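Putative glutathionylspermidine synthase (Methylobacillus flagellatus, PDB 3N6X) is probably an ATP-dependent ligase of the circularly permuted ATP-grasp type, perhaps one that joins glutathione to spermidine, although its substrates remain unproven. Local coordinates at residues 84-95 against 431-442; 158-166 against 315-324. All blocks are in the same frame, centred on the assembly; numbering follows the deposited sequence.

Interaction 1. Residues 84-95 against 431-442; sequences WARLSDGAIQRV and PFVLSGKTVSLV. With GOL (glycerol), chain P.
Ile92 and Leu441 lie alongside each other, running opposite ways, with CG1 of Ile92 only 3.4 Å from CD1 of Leu441. The beta-branched Ile92 can serve two neighbours at once. Its CG1 arm, held beside the backbone N (chi1 -73°), carries CD1 along Leu441, while the other branch sets CG2 against CG1 of Val439 at 3.8 Å. Leu441 forks one carbon farther out, at CG, and its other methyl, CD2, reaches obliquely to CZ2 of Trp84 at 3.8 Å. In Trp84, CG stands anti to the backbone N (chi1 -178°), which carries the six-membered ring of the indole forward until CH2 lies 3.7 Å from CB of Pro431. Ser88 CB covers part of one face of this indole from the next helical turn.

These side chains join helix 81-105 to the antiparallel hairpin of strands 423-435 and 439-441 in the large mixed sheet. The helix segment crosses 432-435 at -54°, with 9.1 Å between axes. Val433, Ser435, Val439 and Leu441 direct their CB atoms at the helix, whereas Leu434 turns to helix 199-209, so this part of the sheet is covered by helices on both faces. Ala91, with a lone methyl, lets helix and strand come near: its CB meets CG2 of Val433 at 3.7 Å. One turn on, Val95 straddles the same valine, its CG2 3.8 Å from CB of Val433 and its CG1 beside the hydroxyl of Ser435. Strand 144-151 continues the apolar layer, with Ala145 touching Val95 and Leu149 touching both Leu87 and Pro431. At the Trp84 end a glycerol, probably from the crystallisation liquor, takes a hydrogen bond from Leu441 N to its O1 at 3.2 Å and gives one from O3 to the carbonyl of Leu441.

Interaction 2. Residues 158-166 against 315-324; sequences YVLEDNLRT and TGVADDKDTY. With SO4 (sulfate ion), chain B; GOL (glycerol), chain S.
Where strand 157-163 runs out into a loop, Leu164 and Arg165 are gripped by Asp319 from the short, weakly bonded helix 316-319. At Asp319, chi1 (68°) puts CG between the backbone N and the carbonyl carbon, which turns one carboxylate oxygen to each partner. Leu164 N gives OD2 of Asp319 a nearly straight hydrogen bond (2.8 Å, 168°) from above the carboxylate plane. The extended Arg165 forms a side-on salt bridge with Asp319, its NE 2.8 Å from OD1 of Asp319 and its NH2 more loosely bonded to that same oxygen. OD1 lies in the guanidinium plane, yet the two flat groups are turned 47° apart. An alanine in place of Arg165 would probably leave OD1 of Asp319 without its charged mate and the carboxylate freer to turn.

The strand belongs to the large mixed sheet of this ATP-grasp-type protein, and segment 315-324 packs along it and the loop after it. Thr315 OG1 donates to the carbonyl O of Leu164 at 2.8 Å, from above its plane, and Leu164 CD1 lies 3.5 Å from CB of Ala318. Tyr324 comes with its ring edge, OH donating to Val159 O at 2.5 Å in the carbonyl plane; Val344 N bonds the same hydroxyl. Arg165 N and Thr166 N and OG1 bind a sulfate, probably from the crystallisation liquor, which may mark a site for an anionic group.

Overall arrangement
Both contacts reach the same mixed sheet, their centres about 16 Å apart, and along the chain interaction 2 is nested inside the loop that interaction 1 closes. Interaction 1 is buried and built from apolar branches, with no hydrogen bond between its segments; interaction 2, only partly buried, works through backbone amides, carbonyls, a carboxylate, a guanidinium and bridging waters along a strand and its loop, where a sulfate and glycerol are bound. Helix 81-105 connects them. Its Val95 and Ala91 face the hairpin 431-442, while Arg94 reaches the other contact, where its NE forms a 2.6 Å salt bridge with OD1 of Asp162 and its guanidinium packs near the Tyr324 ring.

Interaction 1. Residues 84-95 against 431-442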
loop_
_atom_site.group_PDB
_atom_site.type_symbol
_atom_site.label_atom_id
_atom_site.label_comp_id
_atom_site.label_asym_id
_atom_site.label_seq_id
_atom_site.Cartn_x
_atom_site.Cartn_y
_atom_site.Cartn_z
ATOM N N TRP A 84 -8.207 11.976 -9.985
ATOM C CA TRP A 84 -7.715 11.874 -8.615
ATOM C C TRP A 84 -8.795 12.177 -7.592
ATOM O O TRP A 84 -8.846 11.512 -6.565
ATOM C CB TRP A 84 -6.493 12.764 -8.390
ATOM C CG TRP A 84 -5.934 12.648 -7.002
ATOM C CD1 TRP A 84 -6.094 13.535 -5.978
ATOM C CD2 TRP A 84 -5.206 11.530 -6.458
ATOM N NE1 TRP A 84 -5.420 13.091 -4.861
ATOM C CE2 TRP A 84 -4.904 11.844 -5.114
ATOM C CE3 TRP A 84 -4.746 10.310 -6.989
ATOM C CZ2 TRP A 84 -4.156 10.986 -4.292
ATOM C CZ3 TRP A 84 -3.958 9.486 -6.193
ATOM C CH2 TRP A 84 -3.685 9.818 -4.857
ATOM N N ALA A 85 -9.670 13.168 -7.871
ATOM C CA ALA A 85 -10.769 13.504 -6.957
ATOM C C ALA A 85 -11.731 12.307 -6.768
ATOM O O ALA A 85 -12.150 12.038 -5.647
ATOM C CB ALA A 85 -11.530 14.725 -7.465
ATOM N N ARG A 86 -12.007 11.552 -7.846
ATOM C CA ARG A 86 -12.883 10.370 -7.784
ATOM C C ARG A 86 -12.158 9.223 -7.049
ATOM O O ARG A 86 -12.713 8.614 -6.132
ATOM C CB ARG A 86 -13.317 9.950 -9.215
ATOM C CG ARG A 86 -13.995 8.571 -9.317
ATOM C CD ARG A 86 -15.515 8.662 -9.308
ATOM N NE ARG A 86 -16.135 7.410 -9.743
ATOM N N LEU A 87 -10.911 8.972 -7.440
ATOM C CA LEU A 87 -10.006 7.985 -6.858
ATOM C C LEU A 87 -9.852 8.246 -5.347
ATOM O O LEU A 87 -9.996 7.332 -4.535
ATOM C CB LEU A 87 -8.653 8.178 -7.535
ATOM C CG LEU A 87 -7.836 6.972 -7.813
ATOM C CD1 LEU A 87 -7.350 6.995 -9.255
ATOM C CD2 LEU A 87 -6.643 6.926 -6.886
ATOM N N SER A 88 -9.590 9.518 -4.989
ATOM C CA SER A 88 -9.380 9.965 -3.623
ATOM C C SER A 88 -10.658 9.789 -2.770
ATOM O O SER A 88 -10.578 9.281 -1.654
ATOM C CB SER A 88 -8.878 11.410 -3.616
ATOM O OG SER A 88 -8.922 11.996 -2.326
ATOM N N ASP A 89 -11.839 10.141 -3.328
ATOM C CA ASP A 89 -13.135 9.943 -2.660
ATOM C C ASP A 89 -13.391 8.463 -2.423
ATOM O O ASP A 89 -13.824 8.091 -1.339
ATOM C CB ASP A 89 -14.284 10.553 -3.492
ATOM C CG ASP A 89 -14.377 12.072 -3.419
ATOM O OD1 ASP A 89 -13.954 12.646 -2.387
ATOM O OD2 ASP A 89 -14.897 12.679 -4.379
ATOM N N GLY A 90 -13.060 7.633 -3.420
ATOM C CA GLY A 90 -13.197 6.180 -3.346
ATOM C C GLY A 90 -12.327 5.533 -2.288
ATOM O O GLY A 90 -12.797 4.666 -1.542
ATOM N N ALA A 91 -11.047 5.965 -2.202
ATOM C CA ALA A 91 -10.089 5.442 -1.209
ATOM C C ALA A 91 -10.463 5.852 0.218
ATOM O O ALA A 91 -10.407 5.017 1.118
ATOM C CB ALA A 91 -8.671 5.900 -1.548
ATOM N N ILE A 92 -10.908 7.122 0.416
ATOM C CA ILE A 92 -11.330 7.621 1.740
ATOM C C ILE A 92 -12.578 6.863 2.220
ATOM O O ILE A 92 -12.659 6.483 3.395
ATOM C CB ILE A 92 -11.550 9.169 1.719
ATOM C CG1 ILE A 92 -10.203 9.910 1.642
ATOM C CG2 ILE A 92 -12.387 9.650 2.941
ATOM C CD1 ILE A 92 -10.298 11.396 1.203
ATOM N N GLN A 93 -13.542 6.633 1.302
ATOM C CA GLN A 93 -14.784 5.919 1.616
ATOM C C GLN A 93 -14.473 4.513 2.111
ATOM O O GLN A 93 -15.006 4.092 3.139
ATOM C CB GLN A 93 -15.704 5.863 0.377
ATOM C CG GLN A 93 -16.989 5.072 0.625
ATOM C CD GLN A 93 -17.666 4.668 -0.643
ATOM O OE1 GLN A 93 -17.130 3.909 -1.454
ATOM N NE2 GLN A 93 -18.879 5.124 -0.815
ATOM N N ARG A 94 -13.573 3.801 1.386
ATOM C CA ARG A 94 -13.170 2.438 1.688
ATOM C C ARG A 94 -12.463 2.356 3.034
ATOM O O ARG A 94 -12.798 1.499 3.850
ATOM C CB ARG A 94 -12.271 1.895 0.568
ATOM C CG ARG A 94 -12.011 0.404 0.677
ATOM C CD ARG A 94 -11.156 -0.109 -0.466
ATOM N NE ARG A 94 -10.877 -1.541 -0.321
ATOM C CZ ARG A 94 -11.547 -2.503 -0.952
ATOM N NH1 ARG A 94 -12.539 -2.198 -1.783
ATOM N NH2 ARG A 94 -11.227 -3.775 -0.763
ATOM N N VAL A 95 -11.515 3.267 3.283
ATOM C CA VAL A 95 -10.753 3.305 4.529
ATOM C C VAL A 95 -11.629 3.690 5.723
ATOM O O VAL A 95 -11.482 3.089 6.790
ATOM C CB VAL A 95 -9.462 4.155 4.382
ATOM C CG1 VAL A 95 -8.792 4.417 5.738
ATOM C CG2 VAL A 95 -8.492 3.472 3.429
ATOM N N PRO A 431 -1.802 4.604 -3.540
ATOM C CA PRO A 431 -1.858 5.819 -2.718
ATOM C C PRO A 431 -1.926 5.445 -1.220
ATOM O O PRO A 431 -2.163 4.280 -0.879
ATOM C CB PRO A 431 -3.134 6.512 -3.201
ATOM C CG PRO A 431 -4.008 5.414 -3.708
ATOM C CD PRO A 431 -3.145 4.200 -4.007
ATOM N N PHE A 432 -1.704 6.423 -0.334
ATOM C CA PHE A 432 -1.662 6.182 1.101
ATOM C C PHE A 432 -2.693 7.029 1.808
ATOM O O PHE A 432 -2.585 8.245 1.812
ATOM C CB PHE A 432 -0.245 6.466 1.653
ATOM C CG PHE A 432 0.830 5.577 1.062
ATOM C CD1 PHE A 432 1.422 5.890 -0.163
ATOM C CD2 PHE A 432 1.221 4.405 1.706
ATOM C CE1 PHE A 432 2.384 5.047 -0.730
ATOM C CE2 PHE A 432 2.188 3.565 1.140
ATOM C CZ PHE A 432 2.761 3.889 -0.074
ATOM N N VAL A 433 -3.708 6.400 2.382
ATOM C CA VAL A 433 -4.762 7.132 3.064
ATOM C C VAL A 433 -4.355 7.379 4.507
ATOM O O VAL A 433 -4.011 6.430 5.229
ATOM C CB VAL A 433 -6.138 6.419 2.960
ATOM C CG1 VAL A 433 -7.216 7.217 3.676
ATOM C CG2 VAL A 433 -6.526 6.181 1.507
ATOM N N LEU A 434 -4.429 8.650 4.946
ATOM C CA LEU A 434 -4.055 9.041 6.302
ATOM C C LEU A 434 -5.257 9.421 7.123
ATOM O O LEU A 434 -6.016 10.290 6.720
ATOM C CB LEU A 434 -3.023 10.197 6.260
ATOM C CG LEU A 434 -1.700 9.881 5.517
ATOM C CD1 LEU A 434 -0.809 11.097 5.463
ATOM C CD2 LEU A 434 -0.947 8.719 6.184
ATOM N N SER A 435 -5.449 8.766 8.265
ATOM C CA SER A 435 -6.569 9.057 9.165
ATOM C C SER A 435 -6.054 9.504 10.527
ATOM O O SER A 435 -5.348 8.763 11.204
ATOM C CB SER A 435 -7.470 7.828 9.345
ATOM O OG SER A 435 -7.874 7.248 8.119
ATOM N N GLY A 436 -6.408 10.713 10.899
ATOM C CA GLY A 436 -6.107 11.291 12.199
ATOM C C GLY A 436 -7.393 11.844 12.748
ATOM O O GLY A 436 -8.345 11.085 12.963
ATOM N N LYS A 437 -7.504 13.171 12.825
ATOM C CA LYS A 437 -8.796 13.761 13.163
ATOM C C LYS A 437 -9.615 13.874 11.892
ATOM O O LYS A 437 -10.841 13.809 11.939
ATOM C CB LYS A 437 -8.642 15.104 13.890
ATOM C CG LYS A 437 -8.597 14.924 15.414
ATOM C CD LYS A 437 -8.207 16.202 16.158
ATOM C CE LYS A 437 -7.557 15.914 17.503
ATOM N NZ LYS A 437 -8.483 15.222 18.447
ATOM N N THR A 438 -8.918 13.894 10.732
ATOM C CA THR A 438 -9.525 13.896 9.392
ATOM C C THR A 438 -8.920 12.781 8.538
ATOM O O THR A 438 -7.826 12.293 8.832
ATOM C CB THR A 438 -9.317 15.256 8.698
ATOM O OG1 THR A 438 -7.931 15.618 8.787
ATOM C CG2 THR A 438 -10.200 16.354 9.284
ATOM N N VAL A 439 -9.624 12.395 7.469
ATOM C CA VAL A 439 -9.151 11.377 6.547
ATOM C C VAL A 439 -8.748 12.062 5.239
ATOM O O VAL A 439 -9.550 12.791 4.653
ATOM C CB VAL A 439 -10.191 10.248 6.340
ATOM C CG1 VAL A 439 -9.601 9.115 5.519
ATOM C CG2 VAL A 439 -10.710 9.730 7.680
ATOM N N SER A 440 -7.480 11.907 4.837
ATOM C CA SER A 440 -6.958 12.607 3.671
ATOM C C SER A 440 -5.912 11.802 2.939
ATOM O O SER A 440 -5.423 10.793 3.452
ATOM C CB SER A 440 -6.380 13.967 4.078
ATOM O OG SER A 440 -5.299 13.837 4.992
ATOM N N LEU A 441 -5.588 12.241 1.715
ATOM C CA LEU A 441 -4.558 11.661 0.881
ATOM C C LEU A 441 -3.675 12.782 0.418
ATOM O O LEU A 441 -4.181 13.805 -0.046
ATOM C CB LEU A 441 -5.173 11.008 -0.368
ATOM C CG LEU A 441 -5.725 9.630 -0.223
ATOM C CD1 LEU A 441 -7.200 9.677 -0.003
ATOM C CD2 LEU A 441 -5.461 8.826 -1.459
ATOM N N VAL A 442 -2.363 12.584 0.469
ATOM C CA VAL A 442 -1.422 13.507 -0.155
ATOM C C VAL A 442 -1.537 13.202 -1.675
ATOM O O VAL A 442 -1.728 12.042 -2.027
ATOM C CB VAL A 442 0.025 13.293 0.409
ATOM C CG1 VAL A 442 1.091 13.826 -0.541
ATOM C CG2 VAL A 442 0.166 13.919 1.792
HETATM C C1 GOL P . -7.769 14.022 -0.241
HETATM O O1 GOL P . -7.508 14.681 0.978
HETATM C C2 GOL P . -7.106 14.787 -1.385
HETATM O O2 GOL P . -8.101 15.354 -2.253
HETATM C C3 GOL P . -6.295 13.807 -2.194
HETATM O O3 GOL P . -5.023 14.375 -2.517
#

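Interaction 2. Residues 158-166 against 315-324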
loop_
_atom_site.group_PDB
_atom_site.type_symbol
_atom_site.label_atom_id
_atom_site.label_comp_id
_atom_site.label_asym_id
_atom_site.label_seq_id
_atom_site.Cartn_x
_atom_site.Cartn_y
_atom_site.Cartn_z
ATOM N N TYR A 158 -10.018 -0.697 -9.994
ATOM C CA TYR A 158 -10.278 -1.814 -9.081
ATOM C C TYR A 158 -9.306 -1.837 -7.917
ATOM O O TYR A 158 -8.098 -1.712 -8.128
ATOM C CB TYR A 158 -10.188 -3.153 -9.823
ATOM C CG TYR A 158 -11.270 -3.365 -10.847
ATOM C CD1 TYR A 158 -12.470 -3.984 -10.505
ATOM C CD2 TYR A 158 -11.071 -3.021 -12.179
ATOM C CE1 TYR A 158 -13.459 -4.220 -11.458
ATOM C CE2 TYR A 158 -12.063 -3.224 -13.135
ATOM C CZ TYR A 158 -13.247 -3.847 -12.777
ATOM O OH TYR A 158 -14.217 -4.055 -13.729
ATOM N N VAL A 159 -9.810 -2.095 -6.693
ATOM C CA VAL A 159 -8.928 -2.279 -5.529
ATOM C C VAL A 159 -8.481 -3.738 -5.515
ATOM O O VAL A 159 -9.313 -4.625 -5.372
ATOM C CB VAL A 159 -9.600 -1.891 -4.183
ATOM C CG1 VAL A 159 -8.667 -2.178 -3.007
ATOM C CG2 VAL A 159 -10.051 -0.435 -4.183
ATOM N N LEU A 160 -7.186 -3.992 -5.691
ATOM C CA LEU A 160 -6.665 -5.364 -5.664
ATOM C C LEU A 160 -6.520 -5.890 -4.240
ATOM O O LEU A 160 -6.680 -7.089 -4.010
ATOM C CB LEU A 160 -5.283 -5.433 -6.347
ATOM C CG LEU A 160 -5.236 -5.606 -7.858
ATOM C CD1 LEU A 160 -3.866 -6.041 -8.281
ATOM C CD2 LEU A 160 -6.228 -6.630 -8.330
ATOM N N GLU A 161 -6.126 -5.012 -3.303
ATOM C CA GLU A 161 -5.778 -5.407 -1.941
ATOM C C GLU A 161 -5.733 -4.194 -1.027
ATOM O O GLU A 161 -5.408 -3.098 -1.480
ATOM C CB GLU A 161 -4.377 -6.073 -1.965
ATOM C CG GLU A 161 -4.015 -6.872 -0.727
ATOM C CD GLU A 161 -2.688 -7.602 -0.826
ATOM O OE1 GLU A 161 -1.853 -7.217 -1.678
ATOM O OE2 GLU A 161 -2.483 -8.563 -0.048
ATOM N N ASP A 162 -5.979 -4.406 0.280
ATOM C CA ASP A 162 -5.854 -3.367 1.305
ATOM C C ASP A 162 -4.586 -3.656 2.143
ATOM O O ASP A 162 -4.230 -4.818 2.310
ATOM C CB ASP A 162 -7.117 -3.337 2.198
ATOM C CG ASP A 162 -8.411 -3.061 1.432
ATOM O OD1 ASP A 162 -8.558 -1.937 0.897
ATOM O OD2 ASP A 162 -9.290 -3.959 1.398
ATOM N N ASN A 163 -3.876 -2.607 2.611
ATOM C CA ASN A 163 -2.647 -2.772 3.429
ATOM C C ASN A 163 -2.767 -1.937 4.686
ATOM O O ASN A 163 -2.571 -0.724 4.635
ATOM C CB ASN A 163 -1.393 -2.374 2.636
ATOM C CG ASN A 163 -1.237 -3.114 1.340
ATOM O OD1 ASN A 163 -0.750 -4.249 1.299
ATOM N ND2 ASN A 163 -1.667 -2.489 0.251
ATOM N N LEU A 164 -3.117 -2.584 5.817
ATOM C CA LEU A 164 -3.447 -1.894 7.062
ATOM C C LEU A 164 -2.540 -2.248 8.245
ATOM O O LEU A 164 -2.824 -1.827 9.373
ATOM C CB LEU A 164 -4.929 -2.200 7.445
ATOM C CG LEU A 164 -5.985 -2.154 6.328
ATOM C CD1 LEU A 164 -7.282 -2.757 6.805
ATOM C CD2 LEU A 164 -6.232 -0.748 5.863
ATOM N N ARG A 165 -1.512 -3.068 8.023
ATOM C CA ARG A 165 -0.637 -3.526 9.109
ATOM C C ARG A 165 0.524 -2.542 9.352
ATOM O O ARG A 165 0.474 -1.766 10.320
ATOM C CB ARG A 165 -0.156 -4.975 8.848
ATOM C CG ARG A 165 -1.316 -5.977 8.939
ATOM C CD ARG A 165 -1.017 -7.305 8.296
ATOM N NE ARG A 165 -2.250 -7.988 7.917
ATOM C CZ ARG A 165 -2.378 -9.305 7.810
ATOM N NH1 ARG A 165 -1.348 -10.100 8.063
ATOM N NH2 ARG A 165 -3.540 -9.837 7.465
ATOM N N THR A 166 1.542 -2.546 8.466
ATOM C CA THR A 166 2.662 -1.572 8.489
ATOM C C THR A 166 2.900 -1.116 7.012
ATOM O O THR A 166 3.952 -1.448 6.435
ATOM C CB THR A 166 3.958 -2.212 9.114
ATOM O OG1 THR A 166 4.311 -3.380 8.363
ATOM C CG2 THR A 166 3.801 -2.561 10.605
ATOM N N THR A 315 -5.307 -4.841 13.447
ATOM C CA THR A 315 -5.872 -4.362 12.171
ATOM C C THR A 315 -5.865 -5.455 11.099
ATOM O O THR A 315 -6.582 -5.335 10.101
ATOM C CB THR A 315 -5.135 -3.111 11.660
ATOM O OG1 THR A 315 -3.771 -3.449 11.405
ATOM C CG2 THR A 315 -5.236 -1.936 12.621
ATOM N N GLY A 316 -5.032 -6.491 11.300
ATOM C CA GLY A 316 -4.851 -7.584 10.350
ATOM C C GLY A 316 -6.123 -8.322 9.968
ATOM O O GLY A 316 -6.189 -8.920 8.894
ATOM N N VAL A 317 -7.141 -8.303 10.852
ATOM C CA VAL A 317 -8.413 -8.953 10.580
ATOM C C VAL A 317 -9.164 -8.269 9.409
ATOM O O VAL A 317 -9.935 -8.929 8.720
ATOM C CB VAL A 317 -9.283 -9.108 11.865
ATOM C CG1 VAL A 317 -9.840 -7.764 12.345
ATOM C CG2 VAL A 317 -10.408 -10.115 11.651
ATOM N N ALA A 318 -8.883 -6.973 9.148
ATOM C CA ALA A 318 -9.554 -6.215 8.078
ATOM C C ALA A 318 -8.884 -6.343 6.687
ATOM O O ALA A 318 -9.566 -6.194 5.669
ATOM C CB ALA A 318 -9.682 -4.760 8.469
ATOM N N ASP A 319 -7.574 -6.604 6.635
ATOM C CA ASP A 319 -6.915 -6.740 5.341
ATOM C C ASP A 319 -6.510 -8.175 5.007
ATOM O O ASP A 319 -5.876 -8.405 3.980
ATOM C CB ASP A 319 -5.740 -5.758 5.192
ATOM C CG ASP A 319 -4.567 -6.042 6.104
ATOM O OD1 ASP A 319 -4.701 -6.914 6.988
ATOM O OD2 ASP A 319 -3.532 -5.360 5.963
ATOM N N ASP A 320 -6.926 -9.148 5.846
ATOM C CA ASP A 320 -6.744 -10.574 5.567
ATOM C C ASP A 320 -7.521 -10.967 4.287
ATOM O O ASP A 320 -8.614 -10.452 4.044
ATOM C CB ASP A 320 -7.236 -11.430 6.745
ATOM C CG ASP A 320 -6.965 -12.908 6.546
ATOM O OD1 ASP A 320 -5.820 -13.341 6.803
ATOM O OD2 ASP A 320 -7.870 -13.616 6.052
ATOM N N LYS A 321 -6.955 -11.881 3.493
ATOM C CA LYS A 321 -7.541 -12.347 2.231
ATOM C C LYS A 321 -9.006 -12.820 2.368
ATOM O O LYS A 321 -9.802 -12.590 1.455
ATOM C CB LYS A 321 -6.633 -13.412 1.559
ATOM C CG LYS A 321 -7.074 -14.877 1.739
ATOM C CD LYS A 321 -6.423 -15.556 2.940
ATOM C CE LYS A 321 -6.228 -17.044 2.717
ATOM N NZ LYS A 321 -7.516 -17.789 2.648
ATOM N N ASP A 322 -9.377 -13.393 3.541
ATOM C CA ASP A 322 -10.748 -13.855 3.778
ATOM C C ASP A 322 -11.729 -12.737 4.139
ATOM O O ASP A 322 -12.946 -12.941 4.049
ATOM C CB ASP A 322 -10.786 -14.970 4.827
ATOM C CG ASP A 322 -10.173 -16.281 4.358
ATOM O OD1 ASP A 322 -10.281 -16.594 3.141
ATOM O OD2 ASP A 322 -9.616 -17.004 5.202
ATOM N N THR A 323 -11.222 -11.569 4.564
ATOM C CA THR A 323 -12.105 -10.449 4.933
ATOM C C THR A 323 -12.323 -9.520 3.745
ATOM O O THR A 323 -13.369 -8.891 3.647
ATOM C CB THR A 323 -11.561 -9.716 6.159
ATOM O OG1 THR A 323 -11.275 -10.670 7.172
ATOM C CG2 THR A 323 -12.532 -8.700 6.706
ATOM N N TYR A 324 -11.332 -9.457 2.839
ATOM C CA TYR A 324 -11.325 -8.615 1.642
ATOM C C TYR A 324 -12.659 -8.642 0.887
ATOM O O TYR A 324 -13.125 -7.601 0.407
ATOM C CB TYR A 324 -10.158 -9.042 0.708
ATOM C CG TYR A 324 -10.215 -8.424 -0.674
ATOM C CD1 TYR A 324 -9.762 -7.123 -0.901
ATOM C CD2 TYR A 324 -10.718 -9.138 -1.758
ATOM C CE1 TYR A 324 -9.804 -6.555 -2.175
ATOM C CE2 TYR A 324 -10.785 -8.572 -3.033
ATOM C CZ TYR A 324 -10.315 -7.287 -3.240
ATOM O OH TYR A 324 -10.397 -6.732 -4.492
HETATM S S SO4 B . 1.044 -4.115 5.172
HETATM O O1 SO4 B . 1.304 -3.386 3.947
HETATM O O2 SO4 B . -0.238 -3.719 5.717
HETATM O O3 SO4 B . 1.052 -5.532 4.878
HETATM O O4 SO4 B . 2.085 -3.852 6.124
HETATM C C1 GOL S . -1.189 -7.544 4.466
HETATM O O1 GOL S . -1.291 -6.147 4.707
HETATM C C2 GOL S . -2.449 -8.002 3.720
HETATM O O2 GOL S . -2.553 -7.361 2.417
HETATM C C3 GOL S . -2.440 -9.524 3.589
HETATM O O3 GOL S . -3.669 -9.915 2.954
HETATM O O HOH W 1 -7.101 -6.921 1.592
HETATM O O HOH W 2 -9.349 -6.126 2.941
HETATM O O HOH W 3 -3.150 -12.662 6.740
#